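Local coordinates for ThiJ/PfpI domain protein (Brachyspira murdochii, PDB 4HCJ) that is of undetermined function but binds magnesium and is probably a hydrolase or related enzyme of the DJ-1/PfpI family, at residues I10-S15 against A72-G77; S42-T47 against T56-L61; S63-V68 against K95-N100. All blocks are in the same frame, centred on the assembly; numbering follows the deposited sequence.

Contact 1. Residues I10-S15 against A72-G77; sequences ILYVMS and AVVFVG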
loop_
_atom_site.group_PDB
_atom_site.type_symbol
_atom_site.label_atom_id
_atom_site.label_comp_id
_atom_site.label_asym_id
_atom_site.label_seq_id
_atom_site.Cartn_x
_atom_site.Cartn_y
_atom_site.Cartn_z
ATOM N N ILE A 10 -5.205 4.729 8.784
ATOM C CA ILE A 10 -4.508 4.026 7.716
ATOM C C ILE A 10 -3.207 4.753 7.395
ATOM O O ILE A 10 -3.190 5.978 7.275
ATOM C CB ILE A 10 -5.389 3.918 6.455
ATOM C CG1 ILE A 10 -6.610 3.040 6.727
ATOM C CG2 ILE A 10 -4.588 3.399 5.245
ATOM C CD1 ILE A 10 -7.616 3.039 5.594
ATOM N N LEU A 11 -2.128 3.993 7.250
ATOM C CA LEU A 11 -0.821 4.510 6.862
ATOM C C LEU A 11 -0.536 4.258 5.391
ATOM O O LEU A 11 -0.674 3.111 4.939
ATOM C CB LEU A 11 0.269 3.806 7.660
ATOM C CG LEU A 11 1.707 4.187 7.303
ATOM C CD1 LEU A 11 2.001 5.645 7.690
ATOM C CD2 LEU A 11 2.685 3.238 7.953
ATOM N N TYR A 12 -0.116 5.283 4.654
ATOM C CA TYR A 12 0.468 5.096 3.341
ATOM C C TYR A 12 1.990 5.004 3.431
ATOM O O TYR A 12 2.622 5.707 4.231
ATOM C CB TYR A 12 0.122 6.259 2.433
ATOM C CG TYR A 12 -1.309 6.372 1.991
ATOM C CD1 TYR A 12 -1.793 5.587 0.951
ATOM C CD2 TYR A 12 -2.182 7.276 2.594
ATOM C CE1 TYR A 12 -3.088 5.695 0.502
ATOM C CE2 TYR A 12 -3.489 7.406 2.141
ATOM C CZ TYR A 12 -3.936 6.615 1.099
ATOM O OH TYR A 12 -5.228 6.787 0.657
ATOM N N VAL A 13 2.567 4.169 2.579
ATOM C CA VAL A 13 3.999 4.146 2.302
ATOM C C VAL A 13 4.159 4.463 0.826
ATOM O O VAL A 13 3.587 3.762 -0.019
ATOM C CB VAL A 13 4.598 2.750 2.612
ATOM C CG1 VAL A 13 6.001 2.605 2.039
ATOM C CG2 VAL A 13 4.579 2.490 4.118
HETATM N N MSE A 14 4.909 5.516 0.491
HETATM C CA MSE A 14 5.054 5.882 -0.911
HETATM C C MSE A 14 6.282 6.733 -1.114
HETATM O O MSE A 14 6.861 7.279 -0.164
HETATM C CB MSE A 14 3.788 6.578 -1.442
HETATM C CG MSE A 14 3.556 7.979 -0.914
HETATM SE SE MSE A 14 1.640 8.347 -1.110
HETATM C CE MSE A 14 1.691 10.269 -1.135
ATOM N N SER A 15 6.709 6.822 -2.367
ATOM C CA SER A 15 7.837 7.661 -2.740
ATOM C C SER A 15 7.453 9.138 -2.670
ATOM O O SER A 15 6.353 9.532 -3.076
ATOM C CB SER A 15 8.337 7.283 -4.139
ATOM O OG SER A 15 7.323 7.439 -5.119
ATOM N N ALA A 72 -4.025 -0.479 9.128
ATOM C CA ALA A 72 -3.613 -0.953 7.812
ATOM C C ALA A 72 -2.457 -0.110 7.332
ATOM O O ALA A 72 -2.345 1.074 7.702
ATOM C CB ALA A 72 -4.756 -0.830 6.821
ATOM N N VAL A 73 -1.649 -0.711 6.471
ATOM C CA VAL A 73 -0.665 0.001 5.670
ATOM C C VAL A 73 -1.007 -0.209 4.202
ATOM O O VAL A 73 -1.449 -1.292 3.806
ATOM C CB VAL A 73 0.782 -0.447 6.014
ATOM C CG1 VAL A 73 1.008 -1.939 5.728
ATOM C CG2 VAL A 73 1.804 0.385 5.269
ATOM N N VAL A 74 -0.829 0.854 3.424
ATOM C CA VAL A 74 -1.102 0.854 1.985
ATOM C C VAL A 74 0.149 1.299 1.242
ATOM O O VAL A 74 0.612 2.450 1.402
ATOM C CB VAL A 74 -2.264 1.800 1.650
ATOM C CG1 VAL A 74 -2.445 1.935 0.138
ATOM C CG2 VAL A 74 -3.554 1.335 2.327
ATOM N N PHE A 75 0.693 0.397 0.431
ATOM C CA PHE A 75 1.859 0.672 -0.413
ATOM C C PHE A 75 1.388 1.183 -1.769
ATOM O O PHE A 75 0.789 0.438 -2.555
ATOM C CB PHE A 75 2.712 -0.596 -0.564
ATOM C CG PHE A 75 3.337 -1.049 0.724
ATOM C CD1 PHE A 75 4.573 -0.546 1.124
ATOM C CD2 PHE A 75 2.697 -1.969 1.550
ATOM C CE1 PHE A 75 5.149 -0.935 2.328
ATOM C CE2 PHE A 75 3.275 -2.354 2.759
ATOM C CZ PHE A 75 4.496 -1.830 3.145
ATOM N N VAL A 76 1.654 2.458 -2.033
ATOM C CA VAL A 76 1.282 3.100 -3.283
ATOM C C VAL A 76 2.406 2.946 -4.300
ATOM O O VAL A 76 3.587 2.967 -3.932
ATOM C CB VAL A 76 0.951 4.605 -3.022
ATOM C CG1 VAL A 76 0.876 5.417 -4.306
ATOM C CG2 VAL A 76 -0.353 4.719 -2.235
ATOM N N GLY A 77 2.035 2.777 -5.566
ATOM C CA GLY A 77 2.981 2.613 -6.640
ATOM C C GLY A 77 3.376 3.913 -7.330
ATOM O O GLY A 77 3.608 4.960 -6.688
HETATM O O HOH W 1 5.288 5.170 -4.294
#
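Val-13 and Phe-75 lie side by side and point the same way from two neighbouring parallel strands, 10-13 and 72-75. With CG1 of Val-13 anti to its own N (chi1 167°), that methyl is set against the ring of Phe-75, CG1 to CD1 3.6 Å, while CG2 turns along the strand and crosses to CG2 of Val-73 at 3.7 Å. Leu-11 shares this face and runs alongside Val-73 through its CD2. Helix 88-99 covers these residues, Phe-97 touching both Leu-11 and Val-73 and Ala-94 meeting Phe-75. On the reverse face the Tyr-12 ring stands beside Val-74 and aslant to Val-76: its CD1 is 3.6 Å from CG2 of Val-76, and CD1 and CE1 both approach CG1 of Val-74. Val-74 splits its branches, giving CG2 to CG2 of Ile-10. Strands 9-13 and 72-75 are the two central, parallel strands of the mixed sheet in the alpha-beta-alpha sandwich of the DJ-1/PfpI family, with helix 21-33 over the Tyr-12 side; there the phenol OH is hydrogen-bonded to Ser-27 and the ring meets Tyr-24 edge-to-face. Replacing Tyr-12 with an alanine would probably open a gap beside Val-74 and Val-76 and leave Ser-27 without its phenol partner. Between the two faces runs the backbone ladder: Leu-11 N gives an almost straight bond (178°) to Ala-72 O, Val-74 N reaches Leu-11 O at 2.7 Å, Val-13 N binds Val-74 O, and Val-76 N returns to Val-13 O at 3.1 Å. Past the strand ends Met-14 and Val-76 touch through their CB atoms, and a water bridges the backbones, accepting from Ser-15 N at 2.9 Å and donating to Val-76 O at 2.8 Å.

Contact 2. Residues S42-T47 against T56-L61; sequences STFIGT and TNIDLL. With FMT (formic acid), chain F.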
loop_
_atom_site.group_PDB
_atom_site.type_symbol
_atom_site.label_atom_id
_atom_site.label_comp_id
_atom_site.label_asym_id
_atom_site.label_seq_id
_atom_site.Cartn_x
_atom_site.Cartn_y
_atom_site.Cartn_z
ATOM N N SER A 42 7.177 8.432 4.268
ATOM C CA SER A 42 8.112 8.436 3.157
ATOM C C SER A 42 9.513 8.657 3.707
ATOM O O SER A 42 9.788 8.435 4.885
ATOM C CB SER A 42 7.714 9.480 2.103
ATOM O OG SER A 42 8.439 9.310 0.897
ATOM N N THR A 43 10.415 9.111 2.839
ATOM C CA THR A 43 11.823 9.188 3.176
ATOM C C THR A 43 12.244 10.527 3.770
ATOM O O THR A 43 13.377 10.651 4.229
ATOM C CB THR A 43 12.681 8.898 1.939
ATOM O OG1 THR A 43 12.252 9.753 0.874
ATOM C CG2 THR A 43 12.564 7.439 1.494
ATOM N N PHE A 44 11.355 11.511 3.768
ATOM C CA PHE A 44 11.643 12.816 4.363
ATOM C C PHE A 44 10.335 13.428 4.831
ATOM O O PHE A 44 9.277 13.054 4.331
ATOM C CB PHE A 44 12.364 13.750 3.374
ATOM C CG PHE A 44 11.517 14.173 2.189
ATOM C CD1 PHE A 44 10.815 15.375 2.204
ATOM C CD2 PHE A 44 11.420 13.365 1.064
ATOM C CE1 PHE A 44 10.039 15.754 1.110
ATOM C CE2 PHE A 44 10.648 13.734 -0.026
ATOM C CZ PHE A 44 9.960 14.932 -0.003
ATOM N N ILE A 45 10.413 14.389 5.748
ATOM C CA ILE A 45 9.237 15.134 6.190
ATOM C C ILE A 45 9.138 16.387 5.333
ATOM O O ILE A 45 10.038 17.242 5.338
ATOM C CB ILE A 45 9.343 15.542 7.681
ATOM C CG1 ILE A 45 9.495 14.306 8.573
ATOM C CG2 ILE A 45 8.145 16.394 8.085
ATOM C CD1 ILE A 45 8.371 13.348 8.446
ATOM N N GLY A 46 8.036 16.531 4.621
ATOM C CA GLY A 46 7.848 17.682 3.761
ATOM C C GLY A 46 6.860 17.350 2.665
ATOM O O GLY A 46 6.083 16.406 2.786
ATOM N N THR A 47 6.911 18.104 1.582
ATOM C CA THR A 47 5.904 17.999 0.542
ATOM C C THR A 47 6.284 16.961 -0.498
ATOM O O THR A 47 7.365 17.043 -1.091
ATOM C CB THR A 47 5.698 19.358 -0.126
ATOM O OG1 THR A 47 5.423 20.323 0.894
ATOM C CG2 THR A 47 4.555 19.282 -1.132
ATOM N N THR A 56 1.058 16.490 -1.677
ATOM C CA THR A 56 0.517 16.187 -0.373
ATOM C C THR A 56 1.661 16.213 0.628
ATOM O O THR A 56 2.820 16.031 0.268
ATOM C CB THR A 56 -0.227 14.816 -0.366
ATOM O OG1 THR A 56 -1.051 14.752 0.794
ATOM C CG2 THR A 56 0.757 13.640 -0.377
ATOM N N ASN A 57 1.394 16.474 1.895
ATOM C CA ASN A 57 2.513 16.443 2.831
ATOM C C ASN A 57 2.731 15.060 3.445
ATOM O O ASN A 57 1.803 14.289 3.662
ATOM C CB ASN A 57 2.426 17.541 3.904
ATOM C CG ASN A 57 2.716 18.956 3.353
ATOM O OD1 ASN A 57 3.336 19.143 2.296
ATOM N ND2 ASN A 57 2.281 19.960 4.097
ATOM N N ILE A 58 3.995 14.776 3.691
ATOM C CA ILE A 58 4.468 13.561 4.325
ATOM C C ILE A 58 4.474 13.807 5.827
ATOM O O ILE A 58 5.154 14.719 6.314
ATOM C CB ILE A 58 5.871 13.180 3.843
ATOM C CG1 ILE A 58 5.875 12.927 2.337
ATOM C CG2 ILE A 58 6.381 11.984 4.620
ATOM C CD1 ILE A 58 7.227 13.186 1.679
ATOM N N ASP A 59 3.718 12.994 6.561
ATOM C CA ASP A 59 3.573 13.129 8.002
ATOM C C ASP A 59 4.705 12.505 8.809
ATOM O O ASP A 59 5.032 13.002 9.899
ATOM C CB ASP A 59 2.255 12.496 8.450
ATOM C CG ASP A 59 1.066 13.096 7.745
ATOM O OD1 ASP A 59 0.739 14.255 8.057
ATOM O OD2 ASP A 59 0.478 12.435 6.868
ATOM N N LEU A 60 5.235 11.390 8.307
ATOM C CA LEU A 60 6.112 10.517 9.076
ATOM C C LEU A 60 7.254 10.010 8.213
ATOM O O LEU A 60 7.058 9.711 7.031
ATOM C CB LEU A 60 5.328 9.257 9.515
ATOM C CG LEU A 60 4.222 9.487 10.545
ATOM C CD1 LEU A 60 3.261 8.306 10.582
ATOM C CD2 LEU A 60 4.801 9.712 11.929
ATOM N N LEU A 61 8.422 9.851 8.818
ATOM C CA LEU A 61 9.460 9.031 8.219
ATOM C C LEU A 61 9.080 7.566 8.402
ATOM O O LEU A 61 8.395 7.221 9.372
ATOM C CB LEU A 61 10.788 9.246 8.929
ATOM C CG LEU A 61 11.302 10.688 8.921
ATOM C CD1 LEU A 61 12.511 10.794 9.830
ATOM C CD2 LEU A 61 11.660 11.116 7.505
HETATM C C FMT F . -0.822 13.525 4.466
HETATM O O1 FMT F . -1.618 13.035 5.296
HETATM O O2 FMT F . -0.890 14.624 3.864
#
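Ile-58 is wrapped by the backbone and side chains of 42-47, and its carbons share the carbonyl oxygens of Phe-44 and Gly-46 before the tip reaches the Phe-44 ring. CB sits 3.4 Å from both the carbonyl O of Gly-46 and that of Phe-44. CG2, anti to the backbone N of Ile-58, comes to 3.1 Å from Phe-44 O and also nears Ser-42 N. CG1 leads the other way, between Gly-46 O and CB of Ser-42, and carries CD1 over one face of the Phe-44 ring, 3.8 Å from its centroid and 17° off the normal: a CH-pi contact displaced toward the rim, with the two side chains crossing at about a right angle. Ile-58 N donates to Gly-46 O at 2.8 Å. Gly-46 adopts backbone angles that call for glycine, since a CB would press on the preceding carbonyl and on the Phe-44 ring.

Strands 46-50 and 55-61 form the beta hairpin at one margin of the main sheet. Thr-47 and Asn-57 are a non-hydrogen-bonded antiparallel pair there, joined through side chains in the conformer described: Thr-47 OG1 donates to Asn-57 OD1 at 2.8 Å. At the other end the pairing is parallel, Ser-42, last of strand 37-42, giving its N to Leu-60 O at 3.0 Å, and Ile-45 CD1 lies against the Leu-60 to Leu-61 peptide. A formic acid, probably from the crystallisation liquor, has O1 2.7 Å from Asp-59 OD2, which accepts from Val-40 N, and O2 2.7 Å from Asn-57 O. Apolar contact over the ring and backbone bonds thus hold the hairpin, the exposed Thr-47 to Asn-57 bond probably adding less.

Contact 3. Residues S63-V68 against K95-N100; sequences SEVDAV and KLFLDN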
loop_
_atom_site.group_PDB
_atom_site.type_symbol
_atom_site.label_atom_id
_atom_site.label_comp_id
_atom_site.label_asym_id
_atom_site.label_seq_id
_atom_site.Cartn_x
_atom_site.Cartn_y
_atom_site.Cartn_z
ATOM N N SER A 63 10.922 5.465 9.610
ATOM C CA SER A 63 11.499 5.138 10.897
ATOM C C SER A 63 10.663 5.582 12.084
ATOM O O SER A 63 10.932 5.134 13.199
ATOM C CB SER A 63 12.888 5.753 11.030
ATOM O OG SER A 63 12.801 7.171 11.044
ATOM N N GLU A 64 9.672 6.452 11.845
ATOM C CA GLU A 64 8.783 6.960 12.891
ATOM C C GLU A 64 7.480 6.193 13.002
ATOM O O GLU A 64 6.664 6.475 13.864
ATOM C CB GLU A 64 8.475 8.443 12.645
ATOM C CG GLU A 64 9.699 9.341 12.810
ATOM C CD GLU A 64 9.482 10.782 12.362
ATOM O OE1 GLU A 64 8.648 11.040 11.465
ATOM O OE2 GLU A 64 10.175 11.670 12.898
ATOM N N VAL A 65 7.286 5.207 12.143
ATOM C CA VAL A 65 6.028 4.476 12.135
ATOM C C VAL A 65 5.928 3.516 13.305
ATOM O O VAL A 65 6.843 2.736 13.554
ATOM C CB VAL A 65 5.874 3.703 10.821
ATOM C CG1 VAL A 65 4.703 2.715 10.892
ATOM C CG2 VAL A 65 5.713 4.682 9.670
ATOM N N ASP A 66 4.800 3.592 14.007
ATOM C CA ASP A 66 4.454 2.660 15.073
ATOM C C ASP A 66 3.186 1.944 14.634
ATOM O O ASP A 66 2.136 2.569 14.472
ATOM C CB ASP A 66 4.211 3.421 16.380
ATOM C CG ASP A 66 3.979 2.505 17.567
ATOM O OD1 ASP A 66 3.682 1.307 17.372
ATOM O OD2 ASP A 66 4.090 3.000 18.706
ATOM N N ALA A 67 3.279 0.633 14.442
ATOM C CA ALA A 67 2.130 -0.139 13.973
ATOM C C ALA A 67 0.900 -0.054 14.878
ATOM O O ALA A 67 -0.223 -0.208 14.409
ATOM C CB ALA A 67 2.510 -1.600 13.735
ATOM N N VAL A 68 1.112 0.203 16.165
ATOM C CA VAL A 68 -0.002 0.263 17.111
ATOM C C VAL A 68 -0.953 1.416 16.795
ATOM O O VAL A 68 -2.095 1.428 17.248
ATOM C CB VAL A 68 0.494 0.360 18.581
ATOM C CG1 VAL A 68 0.934 1.776 18.916
ATOM C CG2 VAL A 68 -0.585 -0.107 19.545
ATOM N N LYS A 95 6.411 -6.359 6.692
ATOM C CA LYS A 95 6.499 -7.475 7.624
ATOM C C LYS A 95 5.959 -7.098 9.002
ATOM O O LYS A 95 5.269 -7.893 9.646
ATOM C CB LYS A 95 7.946 -7.962 7.736
ATOM C CG LYS A 95 8.495 -8.498 6.423
ATOM C CD LYS A 95 9.862 -9.131 6.568
ATOM C CE LYS A 95 10.811 -8.636 5.491
ATOM N NZ LYS A 95 11.487 -7.370 5.897
ATOM N N LEU A 96 6.274 -5.880 9.444
ATOM C CA LEU A 96 5.822 -5.396 10.753
ATOM C C LEU A 96 4.300 -5.422 10.831
ATOM O O LEU A 96 3.710 -5.905 11.802
ATOM C CB LEU A 96 6.321 -3.970 10.989
ATOM C CG LEU A 96 5.865 -3.266 12.273
ATOM C CD1 LEU A 96 6.516 -3.887 13.478
ATOM C CD2 LEU A 96 6.176 -1.773 12.165
ATOM N N PHE A 97 3.649 -4.877 9.810
ATOM C CA PHE A 97 2.192 -4.835 9.813
ATOM C C PHE A 97 1.607 -6.238 9.724
ATOM O O PHE A 97 0.661 -6.565 10.437
ATOM C CB PHE A 97 1.667 -3.913 8.715
ATOM C CG PHE A 97 1.591 -2.468 9.143
ATOM C CD1 PHE A 97 2.727 -1.704 9.316
ATOM C CD2 PHE A 97 0.362 -1.878 9.383
ATOM C CE1 PHE A 97 2.638 -0.387 9.726
ATOM C CE2 PHE A 97 0.267 -0.554 9.800
ATOM C CZ PHE A 97 1.410 0.187 9.973
ATOM N N LEU A 98 2.175 -7.082 8.862
ATOM C CA LEU A 98 1.664 -8.450 8.753
ATOM C C LEU A 98 1.761 -9.174 10.092
ATOM O O LEU A 98 0.808 -9.823 10.536
ATOM C CB LEU A 98 2.384 -9.242 7.671
ATOM C CG LEU A 98 1.643 -10.525 7.274
ATOM C CD1 LEU A 98 0.398 -10.228 6.445
ATOM C CD2 LEU A 98 2.583 -11.466 6.547
ATOM N N ASP A 99 2.923 -9.076 10.732
ATOM C CA ASP A 99 3.173 -9.809 11.979
ATOM C C ASP A 99 2.323 -9.306 13.138
ATOM O O ASP A 99 2.091 -10.035 14.095
ATOM C CB ASP A 99 4.652 -9.740 12.348
ATOM C CG ASP A 99 5.531 -10.558 11.414
ATOM O OD1 ASP A 99 4.985 -11.343 10.607
ATOM O OD2 ASP A 99 6.767 -10.415 11.495
ATOM N N ASN A 100 1.869 -8.062 13.045
ATOM C CA ASN A 100 1.006 -7.490 14.060
ATOM C C ASN A 100 -0.462 -7.606 13.718
ATOM O O ASN A 100 -1.296 -6.909 14.295
ATOM C CB ASN A 100 1.401 -6.051 14.354
ATOM C CG ASN A 100 2.616 -5.976 15.250
ATOM O OD1 ASN A 100 2.504 -6.129 16.466
ATOM N ND2 ASN A 100 3.778 -5.780 14.671
#
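Val-65 makes the first touch, setting CG1 at the edge of the Phe-97 ring and near its plane, 3.9 Å from CE1; the two side chains cross at about a right angle. CG1 is put there by lying anti to the backbone N of Val-65 (chi1 169°). Asp-66 turns away from the helix and shapes the loop instead: in the conformer described, its OD1 accepts from Val-68 N at 3.0 Å, from above the carboxylate plane, as in an Asx turn. This loop links strands 55-61 and 72-75, and helix 88-99 lies beside it on one side of the alpha-beta-alpha sandwich, where Phe-97 also meets Val-104 of strand 103-107. Ala-67 then points at the helix. Its CB hangs over one face of the Phe-97 ring, offset toward the rim, and fits against CG and CD2 of Leu-96, both at 4.0 Å. Asn-100 lies nearby, just past the helix end, where its ND2 bonds back to Leu-96 O at 2.9 Å with that oxygen close to the amide plane; Asn-100 N reaches the same oxygen from the opposite face of its carbonyl plane, so two N-H groups grip one acceptor.

From the N terminus, strand 9-13 enters the centre of the sheet, and its partner in contact 1 comes only after a 56-residue excursion through helix 21-33, strand 37-42 and the edge hairpin. Contact 2 is nested in that excursion, closing the short loop between 42-47 and 56-61. The link from the hairpin back to strand 72-75 carries 63-68, which contact 3 joins to helix 88-99; contacts 1 and 3 therefore cross along the chain, whereas 2 and 3 follow in series. Met-14 O, probably hydrogen-bonded to Ser-42 OG, couples contacts 1 and 2; Leu-11 on Val-65 couples 1 and 3, and Ile-45 CD1 near Glu-64 OE1 couples 2 and 3.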